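Local coordinates for signal transduction histidine-protein kinase/phosphatase MprB (Mycobacterium hassiacum, PDB 6BLK), which probably autophosphorylates on a histidine with ATP as a sensor kinase of a two-component system and also acts as a phosphoprotein phosphatase, represented here by its ATP-binding kinase domain, at residues 13-16 with 17-21; 89-92 with 93-97; 117-120 with 121-124. All blocks are in the same frame, centred on the assembly; numbering follows the deposited sequence.

Contact 1 of 3, residues 13-16 with 17-21; sequences EVID and RSLER
Residues 13-16 and 17-21 are successive turns of one alpha helix, 11-25. Four backbone N-H groups of the second segment reach the carbonyls four residues earlier. R17 N bonds to E13 O at 2.9 Å, and L19 N to I15 O at 2.8 Å. S18 N to V14 O and E20 N to D16 O complete the set.

The side chains divide between two faces of the helix. On the inner face I15 and L19 lie side by side and point the same way. The branch methyl I15 CG2 meets L19 CD1 at 4.0 Å. I15 CG2 stands anti to its backbone N, and this turns the methyl along the helix toward the next turn. I15 also rests on V35, V70 and L72 of the sheet, and L19 on F31 and V33. L55 of helix 44-60 touches both L19 and S18. S18 OG sits 3.0 Å from V14 O, with chi1 at -60° folding it back over the previous turn. G48 O is a second, weak partner for the same hydroxyl.

The outer face is polar. R17 runs extended from CG to NE, and its CG passes 3.2 Å from E13 O. Its guanidinium does not close a salt bridge with E13: OE1 stays 4.7 Å from NH2. D16 and E20 also run side by side, their carboxylate planes 85° apart. D16 OD1 lies 4.5 Å from E20 OE2.

The helix is thus amphipathic and packs its buried side between the sheet of the ATPase domain and helix 44-60. The two acidic groups would probably repel each other mildly, while R17 may ease the charge of E13 from a distance.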
loop_
_atom_site.group_PDB
_atom_site.type_symbol
_atom_site.label_atom_id
_atom_site.label_comp_id
_atom_site.label_asym_id
_atom_site.label_seq_id
_atom_site.Cartn_x
_atom_site.Cartn_y
_atom_site.Cartn_z
ATOM N N GLU A 13 6.826 7.882 -10.269
ATOM C CA GLU A 13 6.369 7.162 -11.448
ATOM C C GLU A 13 5.758 5.820 -11.068
ATOM O O GLU A 13 4.746 5.415 -11.648
ATOM C CB GLU A 13 7.518 6.987 -12.438
ATOM C CG GLU A 13 8.146 8.283 -12.951
ATOM C CD GLU A 13 7.711 8.626 -14.361
ATOM O OE1 GLU A 13 6.631 8.154 -14.787
ATOM O OE2 GLU A 13 8.458 9.359 -15.050
ATOM N N VAL A 14 6.349 5.118 -10.093
ATOM C CA VAL A 14 5.812 3.842 -9.649
ATOM C C VAL A 14 4.381 4.011 -9.167
ATOM O O VAL A 14 3.480 3.254 -9.550
ATOM C CB VAL A 14 6.711 3.244 -8.555
ATOM C CG1 VAL A 14 6.039 2.076 -7.884
ATOM C CG2 VAL A 14 8.023 2.826 -9.169
ATOM N N ILE A 15 4.150 5.014 -8.326
ATOM C CA ILE A 15 2.811 5.229 -7.789
ATOM C C ILE A 15 1.856 5.660 -8.890
ATOM O O ILE A 15 0.716 5.194 -8.938
ATOM C CB ILE A 15 2.870 6.238 -6.637
ATOM C CG1 ILE A 15 3.718 5.657 -5.505
ATOM C CG2 ILE A 15 1.473 6.584 -6.189
ATOM C CD1 ILE A 15 4.126 6.666 -4.464
ATOM N N ASP A 16 2.305 6.527 -9.804
ATOM C CA ASP A 16 1.422 6.985 -10.884
ATOM C C ASP A 16 1.000 5.826 -11.783
ATOM O O ASP A 16 -0.168 5.745 -12.192
ATOM C CB ASP A 16 2.112 8.069 -11.709
ATOM C CG ASP A 16 1.249 8.566 -12.873
ATOM O OD1 ASP A 16 0.040 8.241 -12.913
ATOM O OD2 ASP A 16 1.779 9.277 -13.753
ATOM N N ARG A 17 1.937 4.924 -12.105
ATOM C CA ARG A 17 1.601 3.746 -12.902
ATOM C C ARG A 17 0.616 2.857 -12.165
ATOM O O ARG A 17 -0.370 2.387 -12.745
ATOM C CB ARG A 17 2.856 2.941 -13.252
ATOM C CG ARG A 17 3.821 3.609 -14.182
ATOM C CD ARG A 17 5.066 2.720 -14.400
ATOM N NE ARG A 17 6.108 3.396 -15.174
ATOM C CZ ARG A 17 6.152 3.442 -16.504
ATOM N NH1 ARG A 17 5.212 2.852 -17.231
ATOM N NH2 ARG A 17 7.142 4.085 -17.113
ATOM N N SER A 18 0.885 2.588 -10.886
ATOM C CA SER A 18 -0.021 1.763 -10.096
ATOM C C SER A 18 -1.407 2.375 -10.031
ATOM O O SER A 18 -2.407 1.655 -10.094
ATOM C CB SER A 18 0.521 1.565 -8.688
ATOM O OG SER A 18 1.776 0.921 -8.724
ATOM N N LEU A 19 -1.488 3.698 -9.888
ATOM C CA LEU A 19 -2.792 4.346 -9.803
ATOM C C LEU A 19 -3.559 4.227 -11.107
ATOM O O LEU A 19 -4.775 4.033 -11.085
ATOM C CB LEU A 19 -2.652 5.816 -9.422
ATOM C CG LEU A 19 -2.436 6.112 -7.934
ATOM C CD1 LEU A 19 -2.035 7.577 -7.720
ATOM C CD2 LEU A 19 -3.674 5.740 -7.115
ATOM N N GLU A 20 -2.883 4.384 -12.248
ATOM C CA GLU A 20 -3.580 4.268 -13.527
ATOM C C GLU A 20 -4.307 2.940 -13.624
ATOM O O GLU A 20 -5.471 2.889 -14.033
ATOM C CB GLU A 20 -2.602 4.415 -14.694
ATOM C CG GLU A 20 -2.287 5.857 -15.055
ATOM C CD GLU A 20 -3.488 6.595 -15.641
ATOM O OE1 GLU A 20 -4.100 6.070 -16.595
ATOM O OE2 GLU A 20 -3.825 7.693 -15.143
ATOM N N ARG A 21 -3.649 1.857 -13.215
ATOM C CA ARG A 21 -4.280 0.541 -13.254
ATOM C C ARG A 21 -5.549 0.500 -12.407
ATOM O O ARG A 21 -6.596 0.030 -12.865
ATOM C CB ARG A 21 -3.291 -0.527 -12.783
ATOM C CG ARG A 21 -2.211 -0.891 -13.790
ATOM C CD ARG A 21 -2.544 -2.162 -14.584
ATOM N NE ARG A 21 -2.673 -3.343 -13.724
ATOM C CZ ARG A 21 -3.808 -3.996 -13.472
ATOM N NH1 ARG A 21 -4.957 -3.617 -14.018
ATOM N NH2 ARG A 21 -3.797 -5.051 -12.667
#

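Contact 2 of 3, residues 89-92 with 93-97; sequences PGIP and PQERH
P92 lays its ring across the side chains of Q94 and E95. Its CG meets Q94 NE2 at 3.5 Å, and its CD meets E95 OE1 at 3.3 Å. Q94 CG lies between its own backbone N and carbonyl carbon, chi1 64°, and the chain then bends, which brings the amide back to the proline. The E95 chain is extended beyond CG, and its CB touches I91 CG2 at 3.9 Å. Its carboxylate is held elsewhere: OE1 bonds to S106 OG, and S106 is an ATP-binding residue.

P89 and G90 close the D-x-G-x-G motif (G1 box) of the GHKL ATPase fold, and I91 follows it. I91 belongs to the ATP pocket and touches the nucleotide. The chain then makes a short 3-10 turn that begins at P93, where E95 N bonds to P92 O at 3.2 Å from above the carbonyl plane.

R96 runs extended back along the turn and grips I91 O side-on. R96 NE is 3.0 Å and R96 NH2 3.2 Å from I91 O, with the oxygen close to the guanidinium plane. P93 CA lies over one guanidinium face, toward its rim, and Y137 makes a cation-pi contact with R96.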
loop_
_atom_site.group_PDB
_atom_site.type_symbol
_atom_site.label_atom_id
_atom_site.label_comp_id
_atom_site.label_asym_id
_atom_site.label_seq_id
_atom_site.Cartn_x
_atom_site.Cartn_y
_atom_site.Cartn_z
ATOM N N PRO A 89 -13.915 -0.993 6.206
ATOM C CA PRO A 89 -14.183 -1.380 7.593
ATOM C C PRO A 89 -12.981 -1.336 8.511
ATOM O O PRO A 89 -13.160 -1.316 9.741
ATOM C CB PRO A 89 -14.693 -2.820 7.455
ATOM C CG PRO A 89 -14.042 -3.294 6.207
ATOM C CD PRO A 89 -14.068 -2.131 5.285
ATOM N N GLY A 90 -11.773 -1.334 7.970
ATOM C CA GLY A 90 -10.589 -1.413 8.790
ATOM C C GLY A 90 -10.306 -2.840 9.226
ATOM O O GLY A 90 -11.172 -3.705 9.240
ATOM N N ILE A 91 -9.057 -3.079 9.585
ATOM C CA ILE A 91 -8.623 -4.375 10.108
ATOM C C ILE A 91 -8.438 -4.220 11.614
ATOM O O ILE A 91 -7.625 -3.391 12.040
ATOM C CB ILE A 91 -7.330 -4.853 9.434
ATOM C CG1 ILE A 91 -7.608 -5.144 7.949
ATOM C CG2 ILE A 91 -6.782 -6.104 10.151
ATOM C CD1 ILE A 91 -6.368 -5.402 7.103
ATOM N N PRO A 92 -9.167 -4.972 12.441
ATOM C CA PRO A 92 -9.154 -4.710 13.889
ATOM C C PRO A 92 -7.832 -5.105 14.526
ATOM O O PRO A 92 -7.062 -5.892 13.955
ATOM C CB PRO A 92 -10.304 -5.587 14.413
ATOM C CG PRO A 92 -10.393 -6.708 13.420
ATOM C CD PRO A 92 -10.021 -6.116 12.085
ATOM N N PRO A 93 -7.537 -4.590 15.727
ATOM C CA PRO A 93 -6.207 -4.813 16.316
ATOM C C PRO A 93 -5.783 -6.265 16.426
ATOM O O PRO A 93 -4.606 -6.568 16.194
ATOM C CB PRO A 93 -6.342 -4.168 17.703
ATOM C CG PRO A 93 -7.403 -3.161 17.529
ATOM C CD PRO A 93 -8.365 -3.715 16.576
ATOM N N GLN A 94 -6.693 -7.168 16.788
ATOM C CA GLN A 94 -6.307 -8.546 17.076
ATOM C C GLN A 94 -5.861 -9.305 15.828
ATOM O O GLN A 94 -5.045 -10.227 15.939
ATOM C CB GLN A 94 -7.465 -9.284 17.769
ATOM C CG GLN A 94 -8.746 -9.467 16.954
ATOM C CD GLN A 94 -9.693 -8.252 16.993
ATOM O OE1 GLN A 94 -9.345 -7.178 17.507
ATOM N NE2 GLN A 94 -10.903 -8.433 16.456
ATOM N N GLU A 95 -6.359 -8.921 14.652
ATOM C CA GLU A 95 -5.992 -9.533 13.380
ATOM C C GLU A 95 -4.722 -8.952 12.775
ATOM O O GLU A 95 -4.250 -9.480 11.763
ATOM C CB GLU A 95 -7.121 -9.355 12.360
ATOM C CG GLU A 95 -8.404 -10.081 12.702
ATOM C CD GLU A 95 -9.441 -9.990 11.609
ATOM O OE1 GLU A 95 -9.365 -9.071 10.752
ATOM O OE2 GLU A 95 -10.341 -10.860 11.593
ATOM N N ARG A 96 -4.203 -7.852 13.298
ATOM C CA ARG A 96 -3.163 -7.138 12.566
ATOM C C ARG A 96 -1.873 -7.951 12.457
ATOM O O ARG A 96 -1.020 -7.586 11.647
ATOM C CB ARG A 96 -2.894 -5.770 13.186
ATOM C CG ARG A 96 -3.999 -4.766 12.900
ATOM C CD ARG A 96 -3.821 -3.490 13.592
ATOM N NE ARG A 96 -5.058 -2.752 13.507
ATOM C CZ ARG A 96 -5.376 -1.753 14.300
ATOM N NH1 ARG A 96 -4.542 -1.350 15.240
ATOM N NH2 ARG A 96 -6.568 -1.184 14.156
ATOM N N HIS A 97 -1.757 -9.068 13.197
ATOM C CA HIS A 97 -0.629 -9.997 13.127
ATOM C C HIS A 97 -0.828 -11.123 12.102
ATOM O O HIS A 97 0.104 -11.907 11.860
ATOM C CB HIS A 97 -0.381 -10.625 14.514
ATOM C CG HIS A 97 -1.485 -11.528 14.963
ATOM N ND1 HIS A 97 -1.666 -12.801 14.459
ATOM C CD2 HIS A 97 -2.486 -11.331 15.851
ATOM C CE1 HIS A 97 -2.729 -13.349 15.023
ATOM N NE2 HIS A 97 -3.243 -12.478 15.872
#

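Contact 3 of 3, residues 117-120 with 121-124; sequences LGLA and IVKQ. With ATP (adenosine-5'-triphosphate), chain E.
Residues 118-124 form the first turns of helix 118-128, and L117 leads into it, with I121 N, V122 N, K123 N and Q124 N bonded in order to the carbonyls of L117, G118, L119 and A120. The straightest of these bonds is K123 N to L119 O, 3.0 Å long with an angle of 172° at the hydrogen.

L119 and V122 lie side by side, pointing the same way, with L119 CD2 4.2 Å from V122 CG2. V122 CG2 stands beside its backbone N and so reaches back over the previous turn, 3.3 Å from G118 O. I121 CG1 folds back in the same way, with chi1 at -67°, and comes 3.4 Å from L117 O. N53 of helix 44-60 joins the two helices: its ND2 bonds to G118 O, and I121 and V122 both pack on its side chain.

G116, L117 and G118 belong to the glycine-rich G2 box of the histidine kinase ATPase domain. This box puts the amino end of the helix against the triphosphate of ATP. L117 N gives a bond of 2.8 Å to O2G of the gamma phosphate. G118 N makes weak bonds to O2G and O1G. L119 N turns to the alpha phosphate and bonds to O1A at 2.9 Å. The helix dipole would probably help to stabilise the negative charge gathered there.

G118 has no side chain, and its backbone lies close against the gamma phosphate. The L119 side chain flanks the nucleotide: CD1 is 3.8 Å from C8 of the adenine and also close to O5'. L119 also meets N57 and V99. L117 and A120 both lean on R102.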
loop_
_atom_site.group_PDB
_atom_site.type_symbol
_atom_site.label_atom_id
_atom_site.label_comp_id
_atom_site.label_asym_id
_atom_site.label_seq_id
_atom_site.Cartn_x
_atom_site.Cartn_y
_atom_site.Cartn_z
ATOM N N LEU A 117 -2.941 -13.701 -1.275
ATOM C CA LEU A 117 -1.519 -13.684 -1.533
ATOM C C LEU A 117 -0.942 -12.289 -1.707
ATOM O O LEU A 117 0.274 -12.140 -1.581
ATOM C CB LEU A 117 -1.224 -14.504 -2.790
ATOM C CG LEU A 117 -1.684 -15.974 -2.700
ATOM C CD1 LEU A 117 -1.744 -16.602 -4.068
ATOM C CD2 LEU A 117 -0.760 -16.774 -1.814
ATOM N N GLY A 118 -1.778 -11.269 -1.939
ATOM C CA GLY A 118 -1.283 -9.955 -2.334
ATOM C C GLY A 118 -0.407 -9.307 -1.280
ATOM O O GLY A 118 0.626 -8.707 -1.600
ATOM N N LEU A 119 -0.809 -9.374 -0.023
ATOM C CA LEU A 119 -0.059 -8.666 1.005
ATOM C C LEU A 119 1.183 -9.431 1.430
ATOM O O LEU A 119 2.171 -8.818 1.817
ATOM C CB LEU A 119 -0.933 -8.388 2.205
ATOM C CG LEU A 119 -1.930 -7.240 1.993
ATOM C CD1 LEU A 119 -2.855 -7.131 3.191
ATOM C CD2 LEU A 119 -1.281 -5.914 1.772
ATOM N N ALA A 120 1.170 -10.757 1.365
ATOM C CA ALA A 120 2.429 -11.497 1.526
ATOM C C ALA A 120 3.481 -11.060 0.504
ATOM O O ALA A 120 4.673 -10.960 0.828
ATOM C CB ALA A 120 2.164 -12.998 1.418
ATOM N N ILE A 121 3.072 -10.821 -0.741
ATOM C CA ILE A 121 3.981 -10.313 -1.764
ATOM C C ILE A 121 4.485 -8.929 -1.382
ATOM O O ILE A 121 5.662 -8.618 -1.553
ATOM C CB ILE A 121 3.281 -10.301 -3.132
ATOM C CG1 ILE A 121 3.013 -11.741 -3.579
ATOM C CG2 ILE A 121 4.047 -9.512 -4.185
ATOM C CD1 ILE A 121 4.241 -12.606 -3.751
ATOM N N VAL A 122 3.601 -8.074 -0.884
ATOM C CA VAL A 122 3.989 -6.731 -0.460
ATOM C C VAL A 122 5.097 -6.804 0.592
ATOM O O VAL A 122 6.094 -6.085 0.506
ATOM C CB VAL A 122 2.772 -5.951 0.079
ATOM C CG1 VAL A 122 3.199 -4.656 0.696
ATOM C CG2 VAL A 122 1.797 -5.693 -1.020
ATOM N N LYS A 123 4.882 -7.597 1.652
ATOM C CA LYS A 123 5.880 -7.758 2.706
ATOM C C LYS A 123 7.216 -8.231 2.139
ATOM O O LYS A 123 8.274 -7.682 2.489
ATOM C CB LYS A 123 5.373 -8.724 3.776
ATOM C CG LYS A 123 6.357 -8.942 4.882
ATOM C CD LYS A 123 5.812 -9.819 5.955
ATOM C CE LYS A 123 6.852 -10.149 7.022
ATOM N NZ LYS A 123 6.663 -9.336 8.237
ATOM N N GLN A 124 7.198 -9.190 1.212
ATOM C CA GLN A 124 8.456 -9.685 0.639
ATOM C C GLN A 124 9.204 -8.564 -0.095
ATOM O O GLN A 124 10.414 -8.339 0.113
ATOM C CB GLN A 124 8.153 -10.852 -0.305
ATOM C CG GLN A 124 9.439 -11.509 -0.868
ATOM C CD GLN A 124 9.211 -12.930 -1.375
ATOM O OE1 GLN A 124 8.214 -13.579 -1.034
ATOM N NE2 GLN A 124 10.135 -13.418 -2.194
HETATM P PG ATP E . -5.274 -11.248 -3.454
HETATM O O1G ATP E . -4.691 -9.942 -2.947
HETATM O O2G ATP E . -4.376 -12.493 -3.405
HETATM O O3G ATP E . -6.044 -11.122 -4.757
HETATM P PB ATP E . -6.891 -10.756 -1.063
HETATM O O1B ATP E . -8.036 -11.517 -0.420
HETATM O O2B ATP E . -7.081 -9.378 -1.597
HETATM O O3B ATP E . -6.418 -11.629 -2.360
HETATM P PA ATP E . -4.656 -9.723 0.534
HETATM O O1A ATP E . -3.375 -10.430 0.969
HETATM O O2A ATP E . -4.532 -8.555 -0.412
HETATM O O3A ATP E . -5.609 -10.908 -0.062
HETATM O "O5'" ATP E . -5.448 -9.351 1.837
HETATM C "C5'" ATP E . -5.700 -10.329 2.831
HETATM C "C4'" ATP E . -7.052 -10.033 3.469
HETATM O "O4'" ATP E . -6.875 -8.879 4.299
HETATM C "C3'" ATP E . -8.226 -9.708 2.538
HETATM O "O3'" ATP E . -8.908 -10.894 2.077
HETATM C "C2'" ATP E . -9.093 -8.871 3.460
HETATM O "O2'" ATP E . -9.848 -9.690 4.372
HETATM C "C1'" ATP E . -8.076 -8.118 4.289
HETATM N N9 ATP E . -7.734 -6.792 3.744
HETATM C C8 ATP E . -6.587 -6.414 3.084
HETATM N N7 ATP E . -6.632 -5.083 2.787
HETATM C C5 ATP E . -7.809 -4.622 3.267
HETATM C C6 ATP E . -8.424 -3.314 3.301
HETATM N N6 ATP E . -7.798 -2.285 2.714
HETATM N N1 ATP E . -9.615 -3.209 3.888
HETATM C C2 ATP E . -10.235 -4.260 4.453
HETATM N N3 ATP E . -9.714 -5.495 4.479
HETATM C C4 ATP E . -8.508 -5.719 3.908
#

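Overall arrangement
Contacts 1 and 3 are turns of helices and are partly buried. Contact 2 is a surface turn in the loop between strand 79-85 and helix 118-128. Helix 44-60 lies against both helical contacts and links them, although their nearest atoms are about 10 Å apart. Contact 1 is remote from the nucleotide and divides into apolar and charged faces. Contacts 2 and 3 both supply residues of the ATP pocket, with nearest atoms about 6 Å apart, and V99 touches both I91 and L119. Their chemistry differs: the R96 side chain and backbone bonds hold the turn of contact 2, while backbone N-H groups of contact 3 bind the phosphates. Contacts 1 and 2 lie on opposite sides of the chain's centre.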